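Local coordinates for protein putative fructose-bisphosphate aldolase (Coccidioides immitis, PDB 3PM6) that binds a zinc ion and is a putative member of the class II aldolase family, with a TIM-barrel fold, at residues H91-E96 / M118-H123; F232-F237 / M292-G297; L171-E176 / Y208-R213; C33-E38 / A253-Y258. All coordinates share one frame; numbering follows the deposited sequence.

Interaction 4 opens first, at residues 33-38, where strand 29-33 leads into helix 37-49. Interaction 1 then closes a short loop, joining neighbouring strands 85-92 and 116-119 next to the zinc ion. Interaction 3 follows and joins the starts of two outer helices, 174-181 and 208-218. Interaction 2 opens at residues 232-237. Interaction 4 closes at residues 253-258 in helix 252-265, bringing together the regions after the first and last barrel strands. Its long loop encloses interactions 1 and 3. Interaction 2 closes last and so crosses interaction 4, tying helix 234-242 to the end of helix 271-292. Interactions 2 and 3 touch, Ile236 CG2 lying 3.5 Å from Tyr208 OH.

Interaction 1: residues H91-E96 / M118-H123. With ZN (zinc ion), chain S.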
loop_
_atom_site.group_PDB
_atom_site.type_symbol
_atom_site.label_atom_id
_atom_site.label_comp_id
_atom_site.label_asym_id
_atom_site.label_seq_id
_atom_site.Cartn_x
_atom_site.Cartn_y
_atom_site.Cartn_z
ATOM N N HIS A 91 7.878 -3.841 17.133
ATOM C CA HIS A 91 6.971 -3.933 18.302
ATOM C C HIS A 91 5.875 -4.981 18.194
ATOM O O HIS A 91 4.712 -4.722 18.458
ATOM C CB HIS A 91 6.421 -2.544 18.647
ATOM C CG HIS A 91 7.516 -1.634 19.084
ATOM N ND1 HIS A 91 8.322 -1.946 20.155
ATOM C CD2 HIS A 91 8.052 -0.527 18.520
ATOM C CE1 HIS A 91 9.266 -1.036 20.270
ATOM N NE2 HIS A 91 9.127 -0.171 19.288
ATOM N N ALA A 92 6.246 -6.171 17.786
ATOM C CA ALA A 92 5.320 -7.249 17.846
ATOM C C ALA A 92 5.305 -7.719 19.300
ATOM O O ALA A 92 6.290 -8.291 19.767
ATOM C CB ALA A 92 5.777 -8.351 16.894
ATOM N N GLN A 93 4.209 -7.466 20.010
ATOM C CA GLN A 93 4.183 -7.680 21.452
ATOM C C GLN A 93 3.267 -8.811 21.883
ATOM O O GLN A 93 2.936 -8.929 23.070
ATOM C CB GLN A 93 3.837 -6.377 22.205
ATOM C CG GLN A 93 4.814 -5.215 21.888
ATOM C CD GLN A 93 4.466 -3.935 22.658
ATOM O OE1 GLN A 93 3.330 -3.754 23.109
ATOM N NE2 GLN A 93 5.452 -3.045 22.807
ATOM N N ASP A 94 2.911 -9.656 20.915
ATOM C CA ASP A 94 1.966 -10.762 21.098
ATOM C C ASP A 94 2.510 -11.985 20.353
ATOM O O ASP A 94 2.670 -11.934 19.145
ATOM C CB ASP A 94 0.613 -10.358 20.498
ATOM C CG ASP A 94 -0.516 -11.400 20.761
ATOM O OD1 ASP A 94 -0.275 -12.643 20.822
ATOM O OD2 ASP A 94 -1.686 -10.947 20.894
ATOM N N PRO A 95 2.819 -13.087 21.076
ATOM C CA PRO A 95 3.337 -14.317 20.464
ATOM C C PRO A 95 2.517 -14.816 19.245
ATOM O O PRO A 95 3.098 -15.224 18.217
ATOM C CB PRO A 95 3.279 -15.317 21.628
ATOM C CG PRO A 95 3.550 -14.453 22.812
ATOM C CD PRO A 95 2.806 -13.176 22.548
ATOM N N GLU A 96 1.191 -14.747 19.346
ATOM C CA GLU A 96 0.298 -15.173 18.263
ATOM C C GLU A 96 0.503 -14.370 16.979
ATOM O O GLU A 96 0.528 -14.918 15.874
ATOM C CB GLU A 96 -1.177 -15.106 18.702
ATOM N N MET A 118 10.691 -7.819 15.307
ATOM C CA MET A 118 11.039 -7.496 16.649
ATOM C C MET A 118 10.184 -8.296 17.614
ATOM O O MET A 118 9.001 -8.040 17.734
ATOM C CB MET A 118 10.928 -5.980 16.942
ATOM C CG MET A 118 11.298 -5.657 18.374
ATOM S SD MET A 118 10.875 -3.961 18.852
ATOM C CE MET A 118 11.796 -3.922 20.424
ATOM N N VAL A 119 10.794 -9.247 18.315
ATOM C CA VAL A 119 10.080 -10.028 19.347
ATOM C C VAL A 119 10.140 -9.204 20.620
ATOM O O VAL A 119 11.100 -9.306 21.384
ATOM C CB VAL A 119 10.724 -11.441 19.565
ATOM C CG1 VAL A 119 9.918 -12.233 20.546
ATOM C CG2 VAL A 119 10.859 -12.179 18.216
ATOM N N ASP A 120 9.139 -8.356 20.808
ATOM C CA ASP A 120 9.120 -7.355 21.851
ATOM C C ASP A 120 8.267 -7.878 23.001
ATOM O O ASP A 120 7.060 -7.628 23.055
ATOM C CB ASP A 120 8.519 -6.029 21.316
ATOM C CG ASP A 120 8.522 -4.934 22.370
ATOM O OD1 ASP A 120 8.998 -5.236 23.483
ATOM O OD2 ASP A 120 8.106 -3.776 22.094
ATOM N N MET A 121 8.888 -8.610 23.922
ATOM C CA MET A 121 8.161 -9.133 25.090
ATOM C C MET A 121 8.418 -8.303 26.353
ATOM O O MET A 121 8.310 -8.798 27.485
ATOM C CB MET A 121 8.569 -10.602 25.291
ATOM C CG MET A 121 8.241 -11.490 24.041
ATOM S SD MET A 121 6.456 -11.680 23.798
ATOM C CE MET A 121 6.218 -11.136 22.110
ATOM N N SER A 122 8.756 -7.022 26.147
ATOM C CA SER A 122 9.257 -6.163 27.222
ATOM C C SER A 122 8.177 -5.793 28.226
ATOM O O SER A 122 8.480 -5.336 29.330
ATOM C CB SER A 122 9.861 -4.871 26.622
ATOM O OG SER A 122 8.823 -4.072 26.061
ATOM N N HIS A 123 6.916 -5.971 27.838
ATOM C CA HIS A 123 5.807 -5.730 28.744
ATOM C C HIS A 123 5.635 -6.786 29.838
ATOM O O HIS A 123 4.970 -6.528 30.847
ATOM C CB HIS A 123 4.504 -5.554 27.967
ATOM C CG HIS A 123 4.414 -4.242 27.243
ATOM N ND1 HIS A 123 3.243 -3.526 27.153
ATOM C CD2 HIS A 123 5.350 -3.514 26.595
ATOM C CE1 HIS A 123 3.454 -2.427 26.443
ATOM N NE2 HIS A 123 4.725 -2.392 26.099
HETATM ZN ZN ZN S . 10.332 1.555 19.204
HETATM O O HOH W 1 5.318 -0.622 24.314
#
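His91 and Asp120 share a short hydrogen bond next to the zinc ion. The His91 side chain can be followed outward. Its CB is 4.0 Å from Asp120 OD2, and CG is slightly nearer to the same oxygen. ND1 donates to Asp120 OD2 over 2.7 Å in a nearly straight bond, and the oxygen lies close to the ring plane. The carboxylate receives it on the anti side, somewhat out of its own plane. CE1 passes near Asp120 OD2 and Met118 CE. CD2 and CE1 flank NE2, which binds the zinc ion at 2.1 Å. Met118 SD covers one face of the ring, 3.8 Å from the His91 ring centroid. Met118 CG lies opposite its backbone N (chi1 180°), and the extended chain runs alongside the histidine, which lays SD over the ring.

Asp120 OD2 has a second donor. Gln93 NE2 reaches it at 2.8 Å from above the carboxylate plane, on the face opposite to His91 ND1. The amide and carboxylate planes are 82° apart. Asp120 OD1 accepts from Ser122 N, which makes an Asx turn, and from Ser122 OG. These four bonds fix the rotation of the carboxylate. Gln93 OE1 sits over a face of the His123 ring, and a water bridges Gln93 NE2 and His123 NE2. Asp120 N donates to Ala92 O at 3.0 Å.

His196 and His227 are the other zinc ligands. The arrangement is a second-shell carboxylate orienting a metal-binding histidine, at the C-terminal ends of adjacent parallel strands of a TIM barrel.

Interaction 2: residues F232-F237 / M292-G297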
loop_
_atom_site.group_PDB
_atom_site.type_symbol
_atom_site.label_atom_id
_atom_site.label_comp_id
_atom_site.label_asym_id
_atom_site.label_seq_id
_atom_site.Cartn_x
_atom_site.Cartn_y
_atom_site.Cartn_z
ATOM N N PHE A 232 15.623 13.239 18.090
ATOM C CA PHE A 232 17.085 13.243 18.256
ATOM C C PHE A 232 17.776 14.166 17.219
ATOM O O PHE A 232 17.249 14.458 16.123
ATOM C CB PHE A 232 17.684 11.812 18.215
ATOM C CG PHE A 232 17.400 10.972 19.451
ATOM C CD1 PHE A 232 16.546 11.419 20.451
ATOM C CD2 PHE A 232 17.981 9.718 19.601
ATOM C CE1 PHE A 232 16.302 10.653 21.610
ATOM C CE2 PHE A 232 17.715 8.912 20.743
ATOM C CZ PHE A 232 16.860 9.377 21.738
ATOM N N THR A 233 18.963 14.625 17.589
ATOM C CA THR A 233 19.734 15.570 16.779
ATOM C C THR A 233 20.892 14.750 16.210
ATOM O O THR A 233 21.113 13.630 16.633
ATOM C CB THR A 233 20.306 16.737 17.660
ATOM O OG1 THR A 233 21.123 16.177 18.685
ATOM C CG2 THR A 233 19.210 17.565 18.316
ATOM N N LYS A 234 21.625 15.303 15.262
ATOM C CA LYS A 234 22.783 14.633 14.725
ATOM C C LYS A 234 23.786 14.280 15.826
ATOM O O LYS A 234 24.375 13.193 15.831
ATOM C CB LYS A 234 23.494 15.529 13.687
ATOM C CG LYS A 234 24.961 15.036 13.403
ATOM C CD LYS A 234 25.274 15.076 11.915
ATOM C CE LYS A 234 26.432 14.163 11.548
ATOM N NZ LYS A 234 25.969 13.216 10.479
ATOM N N GLU A 235 24.026 15.221 16.725
ATOM C CA GLU A 235 25.059 15.029 17.747
ATOM C C GLU A 235 24.677 13.858 18.677
ATOM O O GLU A 235 25.531 13.048 19.049
ATOM C CB GLU A 235 25.297 16.342 18.514
ATOM C CG GLU A 235 26.014 17.446 17.659
ATOM C CD GLU A 235 25.083 18.356 16.846
ATOM O OE1 GLU A 235 23.906 18.009 16.603
ATOM O OE2 GLU A 235 25.543 19.456 16.441
ATOM N N ILE A 236 23.391 13.751 19.010
ATOM C CA ILE A 236 22.884 12.588 19.776
ATOM C C ILE A 236 23.051 11.262 19.001
ATOM O O ILE A 236 23.518 10.262 19.550
ATOM C CB ILE A 236 21.418 12.763 20.192
ATOM C CG1 ILE A 236 21.314 13.884 21.215
ATOM C CG2 ILE A 236 20.837 11.416 20.736
ATOM C CD1 ILE A 236 19.842 14.320 21.512
ATOM N N PHE A 237 22.689 11.282 17.723
ATOM C CA PHE A 237 22.898 10.135 16.864
ATOM C C PHE A 237 24.361 9.721 16.838
ATOM O O PHE A 237 24.662 8.535 17.036
ATOM C CB PHE A 237 22.365 10.388 15.448
ATOM C CG PHE A 237 20.832 10.407 15.334
ATOM C CD1 PHE A 237 20.045 9.290 15.739
ATOM C CD2 PHE A 237 20.186 11.503 14.744
ATOM C CE1 PHE A 237 18.627 9.291 15.592
ATOM C CE2 PHE A 237 18.760 11.523 14.601
ATOM C CZ PHE A 237 17.983 10.402 15.035
ATOM N N MET A 292 21.860 12.546 8.906
ATOM C CA MET A 292 22.184 12.617 10.331
ATOM C C MET A 292 22.880 11.339 10.778
ATOM O O MET A 292 23.834 11.381 11.548
ATOM C CB MET A 292 20.927 12.824 11.184
ATOM C CG MET A 292 20.264 14.199 11.035
ATOM S SD MET A 292 19.177 14.583 12.440
ATOM C CE MET A 292 18.900 16.294 12.059
ATOM N N ILE A 293 22.422 10.200 10.280
ATOM C CA ILE A 293 23.004 8.950 10.774
ATOM C C ILE A 293 24.088 8.382 9.843
ATOM O O ILE A 293 24.514 7.234 9.999
ATOM C CB ILE A 293 21.912 7.911 11.125
ATOM C CG1 ILE A 293 21.266 7.330 9.866
ATOM C CG2 ILE A 293 20.884 8.529 12.117
ATOM C CD1 ILE A 293 20.083 6.367 10.182
ATOM N N ASP A 294 24.502 9.196 8.865
ATOM C CA ASP A 294 25.610 8.872 7.941
ATOM C C ASP A 294 25.372 7.650 7.070
ATOM O O ASP A 294 26.311 6.976 6.721
ATOM C CB ASP A 294 26.950 8.705 8.697
ATOM C CG ASP A 294 27.267 9.881 9.590
ATOM O OD1 ASP A 294 27.103 11.052 9.156
ATOM O OD2 ASP A 294 27.645 9.628 10.757
ATOM N N SER A 295 24.118 7.352 6.734
ATOM C CA SER A 295 23.842 6.250 5.834
ATOM C C SER A 295 23.854 6.763 4.385
ATOM O O SER A 295 23.933 5.990 3.432
ATOM C CB SER A 295 22.514 5.585 6.186
ATOM O OG SER A 295 21.418 6.425 5.866
ATOM N N THR A 296 23.777 8.082 4.236
ATOM C CA THR A 296 23.765 8.697 2.907
ATOM C C THR A 296 25.011 8.224 2.141
ATOM O O THR A 296 26.124 8.239 2.684
ATOM C CB THR A 296 23.705 10.231 3.037
ATOM O OG1 THR A 296 22.396 10.601 3.516
ATOM C CG2 THR A 296 24.034 10.947 1.691
ATOM N N GLY A 297 24.815 7.748 0.914
ATOM C CA GLY A 297 25.944 7.333 0.085
ATOM C C GLY A 297 26.489 5.948 0.368
ATOM O O GLY A 297 27.280 5.429 -0.422
#
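Lys234 reaches Met292 and Asp294 by the way its chain folds. Its CG lies opposite the backbone N, chi1 163°, and bends at chi2 and chi4 swing the amine across. Phe237 CG lies opposite its carbonyl carbon (chi1 -72°), which turns one ring face to Ile293 and an edge to Met292.

Lys234 NZ makes two bonds. It forms a salt bridge with Asp294 OD1 at 2.8 Å, approaching on the syn side but tilted from the carboxylate plane. It also donates to Met292 O at 3.0 Å, from above the carbonyl plane. Glu238 gives the amine another acidic partner. Glu238 and Asp294 lie close as like charges, and the lysine probably offsets their repulsion.

Beside this polar group the contact is apolar. Ile293 CG2 makes a CH-pi contact over one face of Phe237, 3.9 Å from the ring centroid. Phe232 CB covers the opposite face. Met292 SD comes to the ring edge, 3.8 Å from Phe237 CE2, a Met-aromatic contact.

Asp294, with positive phi, is the C-prime residue of a Schellman motif that ends helix 271-292. The lysine therefore grips that helix end from the first turn of helix 234-242. On the barrel side, Phe237 packs on Leu226 of strand 223-226, and both Phe237 and Ile293 rest on Val248 of strand 245-250. Ile293 also touches Pro30 of strand 29-33.

Interaction 3: residues L171-E176 / Y208-R213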
loop_
_atom_site.group_PDB
_atom_site.type_symbol
_atom_site.label_atom_id
_atom_site.label_comp_id
_atom_site.label_asym_id
_atom_site.label_seq_id
_atom_site.Cartn_x
_atom_site.Cartn_y
_atom_site.Cartn_z
ATOM N N LEU A 171 15.616 -0.176 32.864
ATOM C CA LEU A 171 16.895 0.072 32.208
ATOM C C LEU A 171 17.722 -1.172 31.938
ATOM O O LEU A 171 17.809 -2.084 32.764
ATOM C CB LEU A 171 17.724 1.078 33.029
ATOM C CG LEU A 171 17.104 2.471 33.203
ATOM C CD1 LEU A 171 18.036 3.388 34.044
ATOM C CD2 LEU A 171 16.771 3.121 31.833
ATOM N N THR A 172 18.382 -1.197 30.790
ATOM C CA THR A 172 19.099 -2.403 30.384
ATOM C C THR A 172 20.489 -2.470 31.004
ATOM O O THR A 172 21.227 -1.500 30.949
ATOM C CB THR A 172 19.237 -2.460 28.849
ATOM O OG1 THR A 172 17.932 -2.566 28.249
ATOM C CG2 THR A 172 20.063 -3.633 28.450
ATOM N N THR A 173 20.842 -3.627 31.575
ATOM C CA THR A 173 22.188 -3.862 32.073
ATOM C C THR A 173 22.936 -4.753 31.103
ATOM O O THR A 173 22.314 -5.454 30.300
ATOM C CB THR A 173 22.170 -4.547 33.472
ATOM O OG1 THR A 173 21.466 -5.804 33.390
ATOM C CG2 THR A 173 21.481 -3.629 34.505
ATOM N N PRO A 174 24.286 -4.740 31.168
ATOM C CA PRO A 174 25.053 -5.738 30.424
ATOM C C PRO A 174 24.625 -7.161 30.762
ATOM O O PRO A 174 24.605 -8.004 29.879
ATOM C CB PRO A 174 26.509 -5.498 30.892
ATOM C CG PRO A 174 26.533 -4.084 31.246
ATOM C CD PRO A 174 25.173 -3.763 31.832
ATOM N N GLU A 175 24.280 -7.425 32.021
ATOM C CA GLU A 175 23.954 -8.801 32.396
ATOM C C GLU A 175 22.632 -9.263 31.749
ATOM O O GLU A 175 22.580 -10.364 31.182
ATOM C CB GLU A 175 23.993 -9.029 33.921
ATOM N N GLU A 176 21.590 -8.427 31.777
ATOM C CA GLU A 176 20.321 -8.814 31.119
ATOM C C GLU A 176 20.577 -8.938 29.607
ATOM O O GLU A 176 20.066 -9.858 28.973
ATOM C CB GLU A 176 19.117 -7.902 31.472
ATOM C CG GLU A 176 17.770 -8.232 30.701
ATOM C CD GLU A 176 16.530 -7.486 31.211
ATOM O OE1 GLU A 176 16.655 -6.643 32.120
ATOM O OE2 GLU A 176 15.405 -7.754 30.714
ATOM N N TYR A 208 24.631 7.432 28.251
ATOM C CA TYR A 208 25.604 6.970 27.247
ATOM C C TYR A 208 26.583 5.979 27.844
ATOM O O TYR A 208 27.039 5.055 27.167
ATOM C CB TYR A 208 26.349 8.150 26.639
ATOM C CG TYR A 208 25.459 9.078 25.837
ATOM C CD1 TYR A 208 24.988 8.688 24.579
ATOM C CD2 TYR A 208 25.076 10.335 26.336
ATOM C CE1 TYR A 208 24.171 9.518 23.816
ATOM C CE2 TYR A 208 24.276 11.190 25.578
ATOM C CZ TYR A 208 23.814 10.754 24.315
ATOM O OH TYR A 208 23.002 11.539 23.539
ATOM N N GLU A 209 26.889 6.161 29.125
ATOM C CA GLU A 209 27.764 5.233 29.848
ATOM C C GLU A 209 27.152 3.830 29.903
ATOM O O GLU A 209 27.824 2.853 29.580
ATOM C CB GLU A 209 28.097 5.763 31.255
ATOM C CG GLU A 209 29.165 6.871 31.214
ATOM C CD GLU A 209 29.342 7.577 32.558
ATOM O OE1 GLU A 209 28.815 7.061 33.579
ATOM O OE2 GLU A 209 30.017 8.636 32.601
ATOM N N ARG A 210 25.873 3.750 30.286
ATOM C CA ARG A 210 25.130 2.495 30.276
ATOM C C ARG A 210 25.220 1.871 28.875
ATOM O O ARG A 210 25.565 0.696 28.724
ATOM C CB ARG A 210 23.667 2.751 30.652
ATOM C CG ARG A 210 22.784 1.515 30.702
ATOM C CD ARG A 210 21.362 1.890 31.141
ATOM N NE ARG A 210 21.324 2.325 32.537
ATOM C CZ ARG A 210 21.238 1.496 33.586
ATOM N NH1 ARG A 210 21.174 0.177 33.395
ATOM N NH2 ARG A 210 21.209 1.991 34.829
ATOM N N LEU A 211 24.955 2.684 27.857
ATOM C CA LEU A 211 25.012 2.224 26.483
ATOM C C LEU A 211 26.365 1.608 26.128
ATOM O O LEU A 211 26.392 0.501 25.624
ATOM C CB LEU A 211 24.653 3.363 25.511
ATOM C CG LEU A 211 24.620 2.960 24.053
ATOM C CD1 LEU A 211 23.589 1.818 23.884
ATOM C CD2 LEU A 211 24.309 4.191 23.142
ATOM N N GLN A 212 27.481 2.307 26.398
ATOM C CA GLN A 212 28.829 1.759 26.068
ATOM C C GLN A 212 29.078 0.458 26.845
ATOM O O GLN A 212 29.557 -0.502 26.261
ATOM C CB GLN A 212 29.975 2.808 26.190
ATOM C CG GLN A 212 31.475 2.362 25.818
ATOM C CD GLN A 212 31.708 1.624 24.425
ATOM O OE1 GLN A 212 32.132 0.473 24.406
ATOM N NE2 GLN A 212 31.487 2.289 23.321
ATOM N N ARG A 213 28.676 0.409 28.117
ATOM C CA ARG A 213 28.780 -0.814 28.947
ATOM C C ARG A 213 28.080 -2.008 28.291
ATOM O O ARG A 213 28.622 -3.119 28.259
ATOM C CB ARG A 213 28.200 -0.590 30.365
ATOM C CG ARG A 213 29.214 -0.139 31.377
ATOM C CD ARG A 213 28.612 0.214 32.715
ATOM N NE ARG A 213 29.254 1.437 33.179
ATOM C CZ ARG A 213 28.611 2.558 33.485
ATOM N NH1 ARG A 213 27.281 2.578 33.436
ATOM N NH2 ARG A 213 29.298 3.635 33.880
#
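Leu171 lies across the guanidinium of Arg210, the two side chains at about a right angle. Leu171 CB sits over the centre of the flat group, 3.6 Å from Arg210 CZ. Its CD1 methyl lies over the same face, 3.6 Å from Arg210 NH2.

Thr172 supplies the polar link. Its carbonyl O accepts from Arg210 NH1 at 3.0 Å, with an N-H...O angle of 161°. The oxygen is in the guanidinium plane, but the nitrogen stands well above the carbonyl plane. The Arg210 chain is extended through chi2 and then turns at chi3, -68°, which brings the guanidinium under Leu171 with an edge toward Thr172. Thr172 OG1 is bonded away from this contact, to Pro151 O and Ala191 N.

Thr173 adds its CG2 methyl at the guanidinium edge, 4.0 Å from Arg210 NH1. Its OG1 points to its own helix and caps it, accepting from Glu176 N at 3.1 Å. Pro174 then begins helix 174-181. Its CG packs against the next helix, 3.8 Å from Arg213 O and 4.0 Å from Arg213 CB. Arg213 then turns from the contact, and its NH2 makes a long, weak salt-bridge bond with Glu209 OE1.

The two helix starts are thus joined at the surface by one directional bond and apolar packing. Across the contact the guanidinium meets one carbonyl in its plane and hydrocarbon on its face, and no acid of the facing segment touches it.

Interaction 4: residues C33-E38 / A253-Y258; sequences CVYNLE and AVNNEY
Asn255, in the helix that follows the last strand of the TIM barrel, faces Cys33 and Tyr35 at the end of the first strand. Its amide leans against the tyrosine, amide and ring planes 68° apart. Asn255 CG lies at the edge of the Tyr35 ring, 3.8 Å from Tyr35 CE2. The nitrogen turns to the backbone. Asn255 ND2 donates to Cys33 O at 2.9 Å, with the oxygen near the amide plane and the donor above the carbonyl plane. ND2 also bonds Asn251 OD1, so both acceptors hold the amide. The Tyr35 hydroxyl is bonded to Asp159 O and to Asn251.

A water joins the two segments. It donates to Asn255 OD1 and to Asn36 OD1, and it accepts from Tyr35 N at 2.9 Å.

Asn36 and Tyr258 approach from opposite directions, and here the flat groups are tilted by 23°. Asn36 ND2 lies over one face of the ring toward its rim, 3.7 Å from Tyr258 CE2. Asn36 CG sits between the backbone N and the carbonyl carbon (chi1 51°), which lets OD1 cap helix 37-49 by accepting from Gly39 N. Its ND2 is bonded to His275 of the second subunit, so the contact borders the dimer interface. Met262 of that subunit packs on Tyr258.

The Glu38 carboxylate is nearly perpendicular to the ring plane, with OE2 at the ring edge and bonded to His275 ND1 of its own chain. One more water donates to Glu38 OE2 at 2.8 Å and accepts from Tyr258 OH at 2.6 Å.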
loop_
_atom_site.group_PDB
_atom_site.type_symbol
_atom_site.label_atom_id
_atom_site.label_comp_id
_atom_site.label_asym_id
_atom_site.label_seq_id
_atom_site.Cartn_x
_atom_site.Cartn_y
_atom_site.Cartn_z
ATOM N N CYS A 33 9.355 3.557 10.382
ATOM C CA CYS A 33 8.008 3.081 10.536
ATOM C C CYS A 33 7.082 3.763 9.590
ATOM O O CYS A 33 7.062 5.005 9.488
ATOM C CB CYS A 33 7.498 3.347 11.960
ATOM S SG CYS A 33 8.534 2.561 13.166
ATOM N N VAL A 34 6.247 2.968 8.940
ATOM C CA VAL A 34 5.227 3.528 8.047
ATOM C C VAL A 34 3.918 2.807 8.243
ATOM O O VAL A 34 3.915 1.695 8.789
ATOM C CB VAL A 34 5.622 3.393 6.561
ATOM C CG1 VAL A 34 6.819 4.275 6.216
ATOM C CG2 VAL A 34 5.862 1.954 6.187
ATOM N N TYR A 35 2.826 3.431 7.769
ATOM C CA TYR A 35 1.449 2.943 7.940
ATOM C C TYR A 35 0.726 2.799 6.616
ATOM O O TYR A 35 -0.465 2.434 6.588
ATOM C CB TYR A 35 0.607 3.933 8.751
ATOM C CG TYR A 35 1.101 4.189 10.144
ATOM C CD1 TYR A 35 0.706 3.384 11.217
ATOM C CD2 TYR A 35 1.963 5.250 10.388
ATOM C CE1 TYR A 35 1.169 3.665 12.520
ATOM C CE2 TYR A 35 2.423 5.518 11.645
ATOM C CZ TYR A 35 2.018 4.746 12.707
ATOM O OH TYR A 35 2.551 5.074 13.930
ATOM N N ASN A 36 1.429 3.114 5.532
ATOM C CA ASN A 36 0.786 3.311 4.269
ATOM C C ASN A 36 1.766 3.302 3.089
ATOM O O ASN A 36 3.007 3.383 3.244
ATOM C CB ASN A 36 -0.048 4.609 4.298
ATOM C CG ASN A 36 0.748 5.805 4.799
ATOM O OD1 ASN A 36 1.864 6.070 4.339
ATOM N ND2 ASN A 36 0.183 6.517 5.763
ATOM N N LEU A 37 1.188 3.151 1.912
ATOM C CA LEU A 37 1.947 3.136 0.670
ATOM C C LEU A 37 2.704 4.444 0.446
ATOM O O LEU A 37 3.799 4.410 -0.072
ATOM C CB LEU A 37 1.007 2.854 -0.520
ATOM C CG LEU A 37 1.450 2.979 -1.980
ATOM C CD1 LEU A 37 2.739 2.272 -2.263
ATOM C CD2 LEU A 37 0.373 2.381 -2.854
ATOM N N GLU A 38 2.142 5.584 0.838
ATOM C CA GLU A 38 2.887 6.824 0.730
ATOM C C GLU A 38 4.222 6.741 1.495
ATOM O O GLU A 38 5.243 7.230 1.027
ATOM C CB GLU A 38 2.069 8.029 1.219
ATOM C CG GLU A 38 0.826 8.316 0.394
ATOM C CD GLU A 38 -0.450 7.714 0.987
ATOM O OE1 GLU A 38 -0.400 6.580 1.512
ATOM O OE2 GLU A 38 -1.506 8.372 0.907
ATOM N N ALA A 253 8.872 11.519 13.355
ATOM C CA ALA A 253 9.715 12.430 12.588
ATOM C C ALA A 253 9.276 12.420 11.132
ATOM O O ALA A 253 9.310 13.471 10.435
ATOM C CB ALA A 253 11.217 12.039 12.717
ATOM N N VAL A 254 8.852 11.241 10.679
ATOM C CA VAL A 254 8.460 11.050 9.296
ATOM C C VAL A 254 6.952 11.209 9.129
ATOM O O VAL A 254 6.509 12.039 8.343
ATOM C CB VAL A 254 8.994 9.707 8.710
ATOM C CG1 VAL A 254 8.375 9.416 7.318
ATOM C CG2 VAL A 254 10.535 9.761 8.647
ATOM N N ASN A 255 6.170 10.453 9.901
ATOM C CA ASN A 255 4.715 10.456 9.741
ATOM C C ASN A 255 3.977 11.677 10.186
ATOM O O ASN A 255 2.822 11.823 9.825
ATOM C CB ASN A 255 4.101 9.210 10.346
ATOM C CG ASN A 255 4.573 7.994 9.646
ATOM O OD1 ASN A 255 4.305 7.834 8.457
ATOM N ND2 ASN A 255 5.375 7.173 10.326
ATOM N N ASN A 256 4.610 12.549 10.970
ATOM C CA ASN A 256 3.997 13.831 11.274
ATOM C C ASN A 256 3.865 14.673 10.005
ATOM O O ASN A 256 2.966 15.467 9.915
ATOM C CB ASN A 256 4.765 14.599 12.344
ATOM C CG ASN A 256 4.417 14.135 13.773
ATOM O OD1 ASN A 256 3.460 13.368 14.001
ATOM N ND2 ASN A 256 5.212 14.596 14.745
ATOM N N GLU A 257 4.770 14.480 9.038
ATOM C CA GLU A 257 4.707 15.203 7.752
ATOM C C GLU A 257 3.454 14.836 6.967
ATOM O O GLU A 257 2.864 15.690 6.294
ATOM C CB GLU A 257 5.941 14.928 6.894
ATOM C CG GLU A 257 7.251 15.436 7.490
ATOM C CD GLU A 257 7.225 16.940 7.778
ATOM O OE1 GLU A 257 7.358 17.734 6.854
ATOM O OE2 GLU A 257 7.092 17.337 8.940
ATOM N N TYR A 258 3.033 13.579 7.063
ATOM C CA TYR A 258 1.797 13.146 6.415
ATOM C C TYR A 258 0.620 13.861 7.047
ATOM O O TYR A 258 -0.257 14.358 6.341
ATOM C CB TYR A 258 1.636 11.642 6.554
ATOM C CG TYR A 258 0.316 11.034 6.143
ATOM C CD1 TYR A 258 -0.794 11.047 7.001
ATOM C CD2 TYR A 258 0.196 10.373 4.918
ATOM C CE1 TYR A 258 -2.015 10.442 6.622
ATOM C CE2 TYR A 258 -1.002 9.753 4.532
ATOM C CZ TYR A 258 -2.103 9.792 5.383
ATOM O OH TYR A 258 -3.270 9.188 4.963
HETATM O O HOH W 2 3.457 5.960 6.609
HETATM O O HOH W 3 -3.689 8.021 2.621
#